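Local coordinates for protein Maltose/maltodextrin transport permease homologue (PDB 6FFL) that binds maltotriose in its solute-binding domain, which is fused to the transmembrane subunit of an ABC transporter that probably imports maltose and maltodextrins, at residues A[345-348]-A[349-353]; A[178-182]-A[183-187]; A[367-370]-A[371-375]. One frame throughout, in Å; residues are numbered along the deposited sequence. Where two conformers were deposited one is given.

How the interactions relate
Interaction 1 forms part of the sugar site itself, and the other two pack around the helix that carries it. The loop of interaction 2, centred about 11 Å from interaction 1, lies against helix 346-362: CG2 of Val347 meets CD2 of Leu179 at 3.7 Å, and CG1 of Val350 meets CD1 of Phe178 at 3.7 Å. Interaction 3, in the next helix, has its centre about 16 Å from that of interaction 1; in the given conformer of Ser353, OG lies 2.6 Å from Ala375 O, a probable hydrogen bond. Interactions 2 and 3 do not touch, their nearest atoms being about 6 Å apart.

Interaction 1 (A[345-348]-A[349-353]); sequences PEVR and AVWDS. With GLC (alpha-D-glucopyranose), chain B.
Arg348 and Asp352, one turn apart on helix 346-362, meet side-on. NE donates to OD2 of Asp352 over 3.1 Å and NH2 to OD1 over 2.8 Å, a two-nitrogen salt bridge. Both carboxylate oxygens lie close to the guanidinium plane, yet the donors come from above the plane of the carboxylate, consistent with the 48° between the two planes. The arginine chain leaves with CG anti to the backbone N (chi1 173°) and then bends at chi2 and chi3, which carries the guanidinium forward along the helix, beside Asp352.

The same flat group also serves the glucose: NH2 donates to its O4 over 2.9 Å and NH1 to its O3 over 3.1 Å. NH2 is thus shared between carboxylate and sugar, and Asp352 acts as a second-shell residue that fixes the guanidinium's rotation. Asp352 is itself held by Arg355 and by Gln382 of the following helix.

Trp351 lays one indole face against the sugar, with CD1 3.6 Å from C4 of the glucose and C6 above the plane toward the rim. Val347 packs alongside the indole, pointing the same way, its CG1 3.7 Å from Trp351 CD1. The Trp351 N-H bonds to Val347 O at 2.9 Å.

Glu43, Asp67, Glu163 and the Phe165 backbone N also bond to this glucose. An aromatic face against a pyranose, with polar side chains on its oxygens, is common in carbohydrate-binding sites; here it belongs to the maltotriose pocket of the solute-binding domain.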
ATOM      1  N   PRO A 345      13.444   9.790   3.264  1.00 15.54           N
ATOM      2  CA  PRO A 345      13.904   9.398   1.920  1.00 13.96           C
ATOM      3  C   PRO A 345      14.756   8.142   1.935  1.00 16.82           C
ATOM      4  O   PRO A 345      14.823   7.439   0.921  1.00 18.42           O
ATOM      5  CB  PRO A 345      14.693  10.629   1.436  1.00 23.38           C
ATOM      6  CG  PRO A 345      15.020  11.389   2.669  1.00 18.73           C
ATOM      7  CD  PRO A 345      13.920  11.137   3.646  1.00 16.77           C
ATOM      8  N   GLU A 346      15.382   7.823   3.074  1.00 14.33           N
ATOM      9  CA  GLU A 346      16.180   6.613   3.180  1.00 15.75           C
ATOM     10  C   GLU A 346      15.352   5.367   2.880  1.00 14.12           C
ATOM     11  O   GLU A 346      15.899   4.365   2.404  1.00 15.57           O
ATOM     12  CB  GLU A 346      16.796   6.518   4.576  1.00 19.02           C
ATOM     13  CG  GLU A 346      17.967   7.486   4.824  1.00 19.47           C
ATOM     14  CD  GLU A 346      17.561   8.908   5.210  1.00 25.22           C
ATOM     15  OE1 GLU A 346      16.360   9.237   5.240  1.00 20.84           O
ATOM     16  OE2 GLU A 346      18.472   9.717   5.496  1.00 24.62           O
ATOM     17  N   VAL A 347      14.044   5.411   3.147  1.00 13.64           N
ATOM     18  CA  VAL A 347      13.188   4.244   2.924  1.00 12.93           C
ATOM     19  C   VAL A 347      13.139   3.889   1.447  1.00 10.85           C
ATOM     20  O   VAL A 347      13.023   2.713   1.079  1.00 12.50           O
ATOM     21  CB  VAL A 347      11.773   4.509   3.486  1.00 17.09           C
ATOM     22  CG1 VAL A 347      10.833   3.359   3.158  1.00 24.37           C
ATOM     23  CG2 VAL A 347      11.842   4.717   4.975  1.00 22.28           C
ATOM     24  N   ARG A 348      13.241   4.896   0.582  1.00 13.95           N
ATOM     25  CA  ARG A 348      13.260   4.662  -0.857  1.00 14.55           C
ATOM     26  C   ARG A 348      14.435   3.775  -1.251  1.00 16.80           C
ATOM     27  O   ARG A 348      14.284   2.845  -2.055  1.00 13.79           O
ATOM     28  CB  ARG A 348      13.322   6.012  -1.581  1.00 15.80           C
ATOM     29  CG  ARG A 348      13.520   5.919  -3.067  1.00 17.70           C
ATOM     30  CD  ARG A 348      12.205   5.635  -3.755  1.00 16.40           C
ATOM     31  NE  ARG A 348      12.037   4.221  -4.089  1.00 13.65           N
ATOM     32  CZ  ARG A 348      10.951   3.511  -3.786  1.00 12.92           C
ATOM     33  NH1 ARG A 348       9.950   4.070  -3.124  1.00 11.72           N
ATOM     34  NH2 ARG A 348      10.866   2.245  -4.169  1.00 13.66           N
ATOM     35  N   ALA A 349      15.620   4.053  -0.696  1.00 14.12           N
ATOM     36  CA  ALA A 349      16.781   3.213  -0.954  1.00 14.45           C
ATOM     37  C   ALA A 349      16.555   1.791  -0.458  1.00 13.92           C
ATOM     38  O   ALA A 349      16.988   0.825  -1.101  1.00 16.40           O
ATOM     39  CB  ALA A 349      18.019   3.813  -0.286  1.00 14.97           C
ATOM     40  N   VAL A 350      15.888   1.645   0.689  1.00 14.08           N
ATOM     41  CA  VAL A 350      15.610   0.314   1.225  1.00 12.58           C
ATOM     42  C   VAL A 350      14.699  -0.457   0.279  1.00 13.55           C
ATOM     43  O   VAL A 350      14.973  -1.616  -0.057  1.00 13.39           O
ATOM     44  CB  VAL A 350      15.008   0.404   2.638  1.00 12.39           C
ATOM     45  CG1 VAL A 350      14.511  -0.975   3.075  1.00 13.84           C
ATOM     46  CG2 VAL A 350      16.049   0.917   3.636  1.00 15.18           C
ATOM     47  N   TRP A 351      13.599   0.167  -0.160  1.00 13.31           N
ATOM     48  CA  TRP A 351      12.695  -0.526  -1.079  1.00 15.79           C
ATOM     49  C   TRP A 351      13.414  -0.934  -2.359  1.00 16.14           C
ATOM     50  O   TRP A 351      13.237  -2.052  -2.861  1.00 13.81           O
ATOM     51  CB  TRP A 351      11.508   0.363  -1.448  1.00 11.66           C
ATOM     52  CG  TRP A 351      10.517   0.655  -0.380  1.00 12.22           C
ATOM     53  CD1 TRP A 351       9.991   1.881  -0.089  1.00 11.74           C
ATOM     54  CD2 TRP A 351       9.875  -0.283   0.510  1.00 12.48           C
ATOM     55  NE1 TRP A 351       9.072   1.769   0.937  1.00 12.40           N
ATOM     56  CE2 TRP A 351       8.985   0.456   1.320  1.00 15.57           C
ATOM     57  CE3 TRP A 351       9.969  -1.670   0.702  1.00 12.45           C
ATOM     58  CZ2 TRP A 351       8.201  -0.138   2.309  1.00 15.11           C
ATOM     59  CZ3 TRP A 351       9.185  -2.257   1.692  1.00 15.27           C
ATOM     60  CH2 TRP A 351       8.314  -1.491   2.477  1.00 18.45           C
ATOM     61  N   ASP A 352      14.178  -0.009  -2.945  1.00 14.80           N
ATOM     62  CA  ASP A 352      14.812  -0.299  -4.229  1.00 15.89           C
ATOM     63  C   ASP A 352      15.855  -1.399  -4.102  1.00 16.55           C
ATOM     64  O   ASP A 352      15.957  -2.262  -4.981  1.00 16.10           O
ATOM     65  CB  ASP A 352      15.430   0.973  -4.808  1.00 14.26           C
ATOM     66  CG  ASP A 352      14.370   1.983  -5.258  1.00 19.62           C
ATOM     67  OD1 ASP A 352      13.230   1.565  -5.529  1.00 23.70           O
ATOM     68  OD2 ASP A 352      14.684   3.185  -5.346  1.00 22.90           O
ATOM     69  N   SER A 353      16.647  -1.375  -3.027  0.54 13.61           N
ATOM     70  CA  SER A 353      17.642  -2.421  -2.807  0.54 16.65           C
ATOM     71  C   SER A 353      16.982  -3.770  -2.554  0.54 17.69           C
ATOM     72  O   SER A 353      17.415  -4.794  -3.099  0.54 18.74           O
ATOM     73  CB  SER A 353      18.544  -2.047  -1.632  0.54 18.72           C
ATOM     74  OG  SER A 353      19.554  -3.021  -1.442  0.54 20.59           O
TER
HETATM   75  C1  GLC B   3       4.898   0.560  -1.218  1.00 10.47           C
HETATM   76  C2  GLC B   3       5.539   1.945  -1.116  1.00 10.75           C
HETATM   77  C3  GLC B   3       6.403   2.200  -2.355  1.00 10.70           C
HETATM   78  C4  GLC B   3       7.441   1.100  -2.500  1.00 10.69           C
HETATM   79  C5  GLC B   3       6.752  -0.272  -2.543  1.00  9.40           C
HETATM   80  C6  GLC B   3       7.791  -1.386  -2.473  1.00 11.77           C
HETATM   81  O2  GLC B   3       4.534   2.969  -0.972  1.00 13.05           O
HETATM   82  O3  GLC B   3       7.083   3.468  -2.233  1.00 11.62           O
HETATM   83  O4  GLC B   3       8.180   1.311  -3.713  1.00 12.36           O
HETATM   84  O5  GLC B   3       5.931  -0.417  -1.379  1.00 12.56           O
HETATM   85  O6  GLC B   3       7.219  -2.676  -2.776  1.00 12.72           O

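Interaction 2 (A[178-182]-A[183-187]); sequences FLKAD and GVTPN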
ATOM      1  N   PHE A 178      13.264  -3.680   9.470  1.00 16.87           N
ATOM      2  CA  PHE A 178      14.176  -3.407   8.360  1.00 14.57           C
ATOM      3  C   PHE A 178      14.766  -2.005   8.403  1.00 18.33           C
ATOM      4  O   PHE A 178      15.654  -1.700   7.605  1.00 15.53           O
ATOM      5  CB  PHE A 178      13.490  -3.653   7.002  1.00 15.55           C
ATOM      6  CG  PHE A 178      12.326  -2.728   6.696  1.00 21.55           C
ATOM      7  CD1 PHE A 178      12.540  -1.461   6.182  1.00 22.58           C
ATOM      8  CD2 PHE A 178      11.014  -3.168   6.847  1.00 24.02           C
ATOM      9  CE1 PHE A 178      11.474  -0.618   5.875  1.00 26.99           C
ATOM     10  CE2 PHE A 178       9.937  -2.335   6.536  1.00 20.84           C
ATOM     11  CZ  PHE A 178      10.173  -1.056   6.049  1.00 20.79           C
ATOM     12  N   LEU A 179      14.299  -1.158   9.306  1.00 16.54           N
ATOM     13  CA  LEU A 179      14.860   0.166   9.532  1.00 22.28           C
ATOM     14  C   LEU A 179      15.172   0.278  11.015  1.00 27.85           C
ATOM     15  O   LEU A 179      14.368  -0.144  11.850  1.00 33.06           O
ATOM     16  CB  LEU A 179      13.853   1.245   9.102  1.00 26.60           C
ATOM     17  CG  LEU A 179      14.224   2.651   8.661  1.00 34.51           C
ATOM     18  CD1 LEU A 179      15.269   2.632   7.556  1.00 28.08           C
ATOM     19  CD2 LEU A 179      12.945   3.354   8.201  1.00 23.43           C
ATOM     20  N   LYS A 180      16.338   0.822  11.347  1.00 26.74           N
ATOM     21  CA  LYS A 180      16.683   0.984  12.751  1.00 31.26           C
ATOM     22  C   LYS A 180      15.794   2.045  13.398  1.00 26.04           C
ATOM     23  O   LYS A 180      14.996   2.718  12.741  1.00 28.33           O
ATOM     24  CB  LYS A 180      18.154   1.355  12.905  1.00 33.81           C
ATOM     25  CG  LYS A 180      19.106   0.210  12.636  1.00 35.42           C
ATOM     26  CD  LYS A 180      20.538   0.646  12.848  1.00 38.03           C
ATOM     27  CE  LYS A 180      21.477  -0.545  12.843  1.00 51.54           C
ATOM     28  NZ  LYS A 180      22.883  -0.149  13.148  1.00 59.91           N
ATOM     29  N   ALA A 181      15.949   2.191  14.718  1.00 34.87           N
ATOM     30  CA  ALA A 181      15.066   3.068  15.481  1.00 38.56           C
ATOM     31  C   ALA A 181      15.179   4.518  15.032  1.00 33.90           C
ATOM     32  O   ALA A 181      14.202   5.271  15.120  1.00 31.02           O
ATOM     33  CB  ALA A 181      15.373   2.957  16.974  1.00 42.15           C
ATOM     34  N   ASP A 182      16.350   4.927  14.540  1.00 29.88           N
ATOM     35  CA  ASP A 182      16.525   6.305  14.100  1.00 26.49           C
ATOM     36  C   ASP A 182      15.705   6.632  12.862  1.00 25.79           C
ATOM     37  O   ASP A 182      15.638   7.803  12.477  1.00 27.20           O
ATOM     38  CB  ASP A 182      18.010   6.600  13.856  1.00 29.63           C
ATOM     39  CG  ASP A 182      18.648   5.696  12.796  1.00 29.40           C
ATOM     40  OD1 ASP A 182      17.932   5.002  12.045  1.00 22.20           O
ATOM     41  OD2 ASP A 182      19.897   5.696  12.704  1.00 26.14           O
ATOM     42  N   GLY A 183      15.090   5.631  12.234  1.00 25.24           N
ATOM     43  CA  GLY A 183      14.263   5.858  11.073  1.00 23.58           C
ATOM     44  C   GLY A 183      15.012   6.152   9.795  1.00 25.54           C
ATOM     45  O   GLY A 183      14.373   6.476   8.790  1.00 24.47           O
ATOM     46  N   VAL A 184      16.342   6.069   9.798  1.00 22.10           N
ATOM     47  CA  VAL A 184      17.126   6.381   8.603  1.00 18.43           C
ATOM     48  C   VAL A 184      18.195   5.349   8.289  1.00 19.35           C
ATOM     49  O   VAL A 184      18.697   5.325   7.153  1.00 22.09           O
ATOM     50  CB  VAL A 184      17.770   7.780   8.714  1.00 24.28           C
ATOM     51  CG1 VAL A 184      16.704   8.861   8.815  1.00 26.98           C
ATOM     52  CG2 VAL A 184      18.732   7.831   9.894  1.00 22.53           C
ATOM     53  N   THR A 185      18.598   4.487   9.220  1.00 17.26           N
ATOM     54  CA  THR A 185      19.653   3.523   8.943  1.00 18.51           C
ATOM     55  C   THR A 185      19.043   2.196   8.511  1.00 15.33           C
ATOM     56  O   THR A 185      18.285   1.593   9.286  1.00 18.64           O
ATOM     57  CB  THR A 185      20.536   3.318  10.167  1.00 27.70           C
ATOM     58  OG1 THR A 185      21.078   4.585  10.575  1.00 23.94           O
ATOM     59  CG2 THR A 185      21.683   2.374   9.839  1.00 30.41           C
ATOM     60  N   PRO A 186      19.337   1.711   7.304  1.00 17.51           N
ATOM     61  CA  PRO A 186      18.850   0.388   6.899  1.00 18.42           C
ATOM     62  C   PRO A 186      19.362  -0.689   7.840  1.00 16.22           C
ATOM     63  O   PRO A 186      20.482  -0.611   8.351  1.00 18.69           O
ATOM     64  CB  PRO A 186      19.429   0.209   5.489  1.00 16.20           C
ATOM     65  CG  PRO A 186      19.693   1.601   5.004  1.00 19.54           C
ATOM     66  CD  PRO A 186      20.104   2.372   6.240  1.00 18.22           C
ATOM     67  N   ASN A 187      18.520  -1.693   8.073  1.00 15.77           N
ATOM     68  CA  ASN A 187      18.860  -2.844   8.899  1.00 14.80           C
ATOM     69  C   ASN A 187      18.468  -4.093   8.117  1.00 16.63           C
ATOM     70  O   ASN A 187      17.531  -4.799   8.488  1.00 16.47           O
ATOM     71  CB  ASN A 187      18.144  -2.784  10.253  1.00 16.90           C
ATOM     72  CG  ASN A 187      18.715  -3.763  11.261  1.00 21.12           C
ATOM     73  OD1 ASN A 187      19.920  -3.994  11.310  1.00 28.37           O
ATOM     74  ND2 ASN A 187      17.844  -4.347  12.071  1.00 24.37           N
TER
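Asp182 presents its flat carboxylate to Val184 and Thr185. Over one face stand the backbone N of Val184, 3.0 Å from OD1 and donating to it, and Val184 CG2, 3.6 Å from CG of Asp182. Thr185 N donates to OD1 as well, at 2.9 Å, approaching on the syn side and tilted toward that same face. At the edge, Thr185 OG1 donates to the syn lone pair of OD2 over 2.7 Å. Asp182 CG sits between its own backbone N and carbonyl carbon (chi1 59°), a placement that turns the carboxylate toward the backbone ahead and makes an Asx turn with Val184 N. The other flat group, the Phe178 ring, meets Trp351 at about 45° and touches Val350.

The chain reverses through a type I turn from Lys180 to Gly183, whose positive phi suits glycine. Lys180 N bonds almost straight to Thr185 O at 2.9 Å, and Asn187 N to Phe178 O at the same length, on either side of a single bridge between Leu179 and Pro186. The extended lysine crosses the threonine obliquely, its CD 3.7 Å from CG2 of Thr185.

This loop between helices 170-173 and 191-205 lies against helix 346-362, with Leu179 on Val347, while Pro186 also touches helix 368-384. Chemically, one acidic side chain collects two backbone N-H groups and a hydroxyl; these donors would probably favour its ionised form, and they tie the exposed tip without regular strands.

Interaction 3 (A[367-370]-A[371-375]); sequences QPQA and AAEQA
This is a contact between successive turns at the start of helix 368-384, running from its N-cap residue Gln367 into the second turn. Ala371 N bonds to Gln367 O at 2.9 Å and opens the helical ladder, which Ala372 and Glu373 continue. Pro368 suits the first turn, where a backbone N-H is not needed as a donor within the helix.

On the outer side Gln369 and Glu373 approach one turn apart. The glutamine chain runs almost fully extended from CA (chi1 -176°), so that its amide reaches the carboxylate; the planes lie 56° apart, and the bond from NE2 to Glu373 OE1 is weak at 3.4 Å. A water donates to OE2 of Glu373 over 2.9 Å and, weakly, to Ala370 O. Such long polar chains suit a face that is at least partly exposed.

Ala371, Ala372 and Ala375 are buried, where small methyls let neighbours come close. Ala371 packs on Gln357 and Val361 of helix 346-362 and on Phe197 of helix 191-205, while Pro368 rests on Phe197, Gln198 and Leu201, so this end of the helix joins both.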
ATOM      1  N   GLN A 367      22.020 -16.625  -3.223  1.00 16.37           N
ATOM      2  CA  GLN A 367      21.508 -17.255  -2.010  1.00 14.88           C
ATOM      3  C   GLN A 367      20.930 -16.206  -1.050  1.00 18.45           C
ATOM      4  O   GLN A 367      21.365 -15.055  -1.038  1.00 17.57           O
ATOM      5  CB  GLN A 367      22.609 -18.047  -1.311  1.00 15.59           C
ATOM      6  CG  GLN A 367      23.028 -19.272  -2.121  1.00 17.45           C
ATOM      7  CD  GLN A 367      23.868 -20.247  -1.329  1.00 30.67           C
ATOM      8  OE1 GLN A 367      23.411 -21.334  -0.976  1.00 42.13           O
ATOM      9  NE2 GLN A 367      25.104 -19.867  -1.052  1.00 27.30           N
ATOM     10  N   PRO A 368      19.943 -16.587  -0.231  1.00 15.47           N
ATOM     11  CA  PRO A 368      19.307 -15.602   0.669  1.00 17.05           C
ATOM     12  C   PRO A 368      20.261 -14.827   1.569  1.00 18.25           C
ATOM     13  O   PRO A 368      20.106 -13.601   1.709  1.00 19.26           O
ATOM     14  CB  PRO A 368      18.338 -16.474   1.483  1.00 18.65           C
ATOM     15  CG  PRO A 368      17.963 -17.572   0.547  1.00 18.43           C
ATOM     16  CD  PRO A 368      19.220 -17.874  -0.254  1.00 16.78           C
ATOM     17  N   GLN A 369      21.242 -15.488   2.190  1.00 19.86           N
ATOM     18  CA  GLN A 369      22.153 -14.755   3.069  1.00 16.62           C
ATOM     19  C   GLN A 369      22.950 -13.707   2.295  1.00 20.81           C
ATOM     20  O   GLN A 369      23.070 -12.554   2.731  1.00 18.28           O
ATOM     21  CB  GLN A 369      23.095 -15.717   3.788  1.00 22.35           C
ATOM     22  CG  GLN A 369      23.996 -15.002   4.790  1.00 31.35           C
ATOM     23  CD  GLN A 369      24.795 -15.965   5.640  1.00 40.33           C
ATOM     24  OE1 GLN A 369      24.231 -16.801   6.344  1.00 46.15           O
ATOM     25  NE2 GLN A 369      26.114 -15.857   5.577  1.00 47.30           N
ATOM     26  N   ALA A 370      23.503 -14.091   1.140  1.00 18.50           N
ATOM     27  CA  ALA A 370      24.245 -13.137   0.316  1.00 20.68           C
ATOM     28  C   ALA A 370      23.353 -11.979  -0.116  1.00 20.89           C
ATOM     29  O   ALA A 370      23.795 -10.823  -0.170  1.00 16.95           O
ATOM     30  CB  ALA A 370      24.832 -13.854  -0.904  1.00 19.46           C
ATOM     31  N   ALA A 371      22.086 -12.265  -0.415  1.00 18.87           N
ATOM     32  CA  ALA A 371      21.176 -11.207  -0.849  1.00 17.99           C
ATOM     33  C   ALA A 371      20.891 -10.203   0.267  1.00 15.31           C
ATOM     34  O   ALA A 371      20.791  -8.997   0.008  1.00 16.90           O
ATOM     35  CB  ALA A 371      19.875 -11.817  -1.348  1.00 16.04           C
ATOM     36  N   ALA A 372      20.732 -10.679   1.507  1.00 16.21           N
ATOM     37  CA  ALA A 372      20.548  -9.751   2.623  1.00 16.69           C
ATOM     38  C   ALA A 372      21.783  -8.884   2.819  1.00 22.01           C
ATOM     39  O   ALA A 372      21.674  -7.674   3.064  1.00 18.40           O
ATOM     40  CB  ALA A 372      20.228 -10.524   3.905  1.00 17.74           C
ATOM     41  N   GLU A 373      22.971  -9.484   2.715  1.00 20.22           N
ATOM     42  CA  GLU A 373      24.200  -8.707   2.837  1.00 15.81           C
ATOM     43  C   GLU A 373      24.270  -7.634   1.762  1.00 16.60           C
ATOM     44  O   GLU A 373      24.589  -6.474   2.046  1.00 21.34           O
ATOM     45  CB  GLU A 373      25.427  -9.628   2.749  1.00 18.55           C
ATOM     46  CG  GLU A 373      25.573 -10.620   3.909  1.00 28.52           C
ATOM     47  CD  GLU A 373      26.462 -11.825   3.585  1.00 42.79           C
ATOM     48  OE1 GLU A 373      26.649 -12.674   4.486  1.00 42.97           O
ATOM     49  OE2 GLU A 373      26.972 -11.932   2.444  1.00 41.69           O
ATOM     50  N   GLN A 374      23.973  -7.997   0.513  0.56 15.57           N
ATOM     51  CA  GLN A 374      24.066  -7.030  -0.576  0.56 16.12           C
ATOM     52  C   GLN A 374      22.904  -6.046  -0.590  0.56 18.50           C
ATOM     53  O   GLN A 374      23.048  -4.946  -1.139  0.56 19.08           O
ATOM     54  CB  GLN A 374      24.168  -7.764  -1.917  0.56 16.51           C
ATOM     55  CG  GLN A 374      25.575  -8.298  -2.171  0.56 23.18           C
ATOM     56  CD  GLN A 374      25.618  -9.465  -3.145  0.56 23.02           C
ATOM     57  OE1 GLN A 374      25.098  -9.385  -4.258  0.56 19.91           O
ATOM     58  NE2 GLN A 374      26.248 -10.552  -2.726  0.56 23.51           N
ATOM     59  N   ALA A 375      21.758  -6.410  -0.006  1.00 15.89           N
ATOM     60  CA  ALA A 375      20.693  -5.429   0.187  1.00 19.20           C
ATOM     61  C   ALA A 375      21.165  -4.293   1.086  1.00 15.27           C
ATOM     62  O   ALA A 375      20.941  -3.113   0.784  1.00 17.28           O
ATOM     63  CB  ALA A 375      19.444  -6.094   0.772  1.00 18.65           C
TER
HETATM   64  O   HOH W   1      27.219 -10.812  -0.208  1.00 39.04           O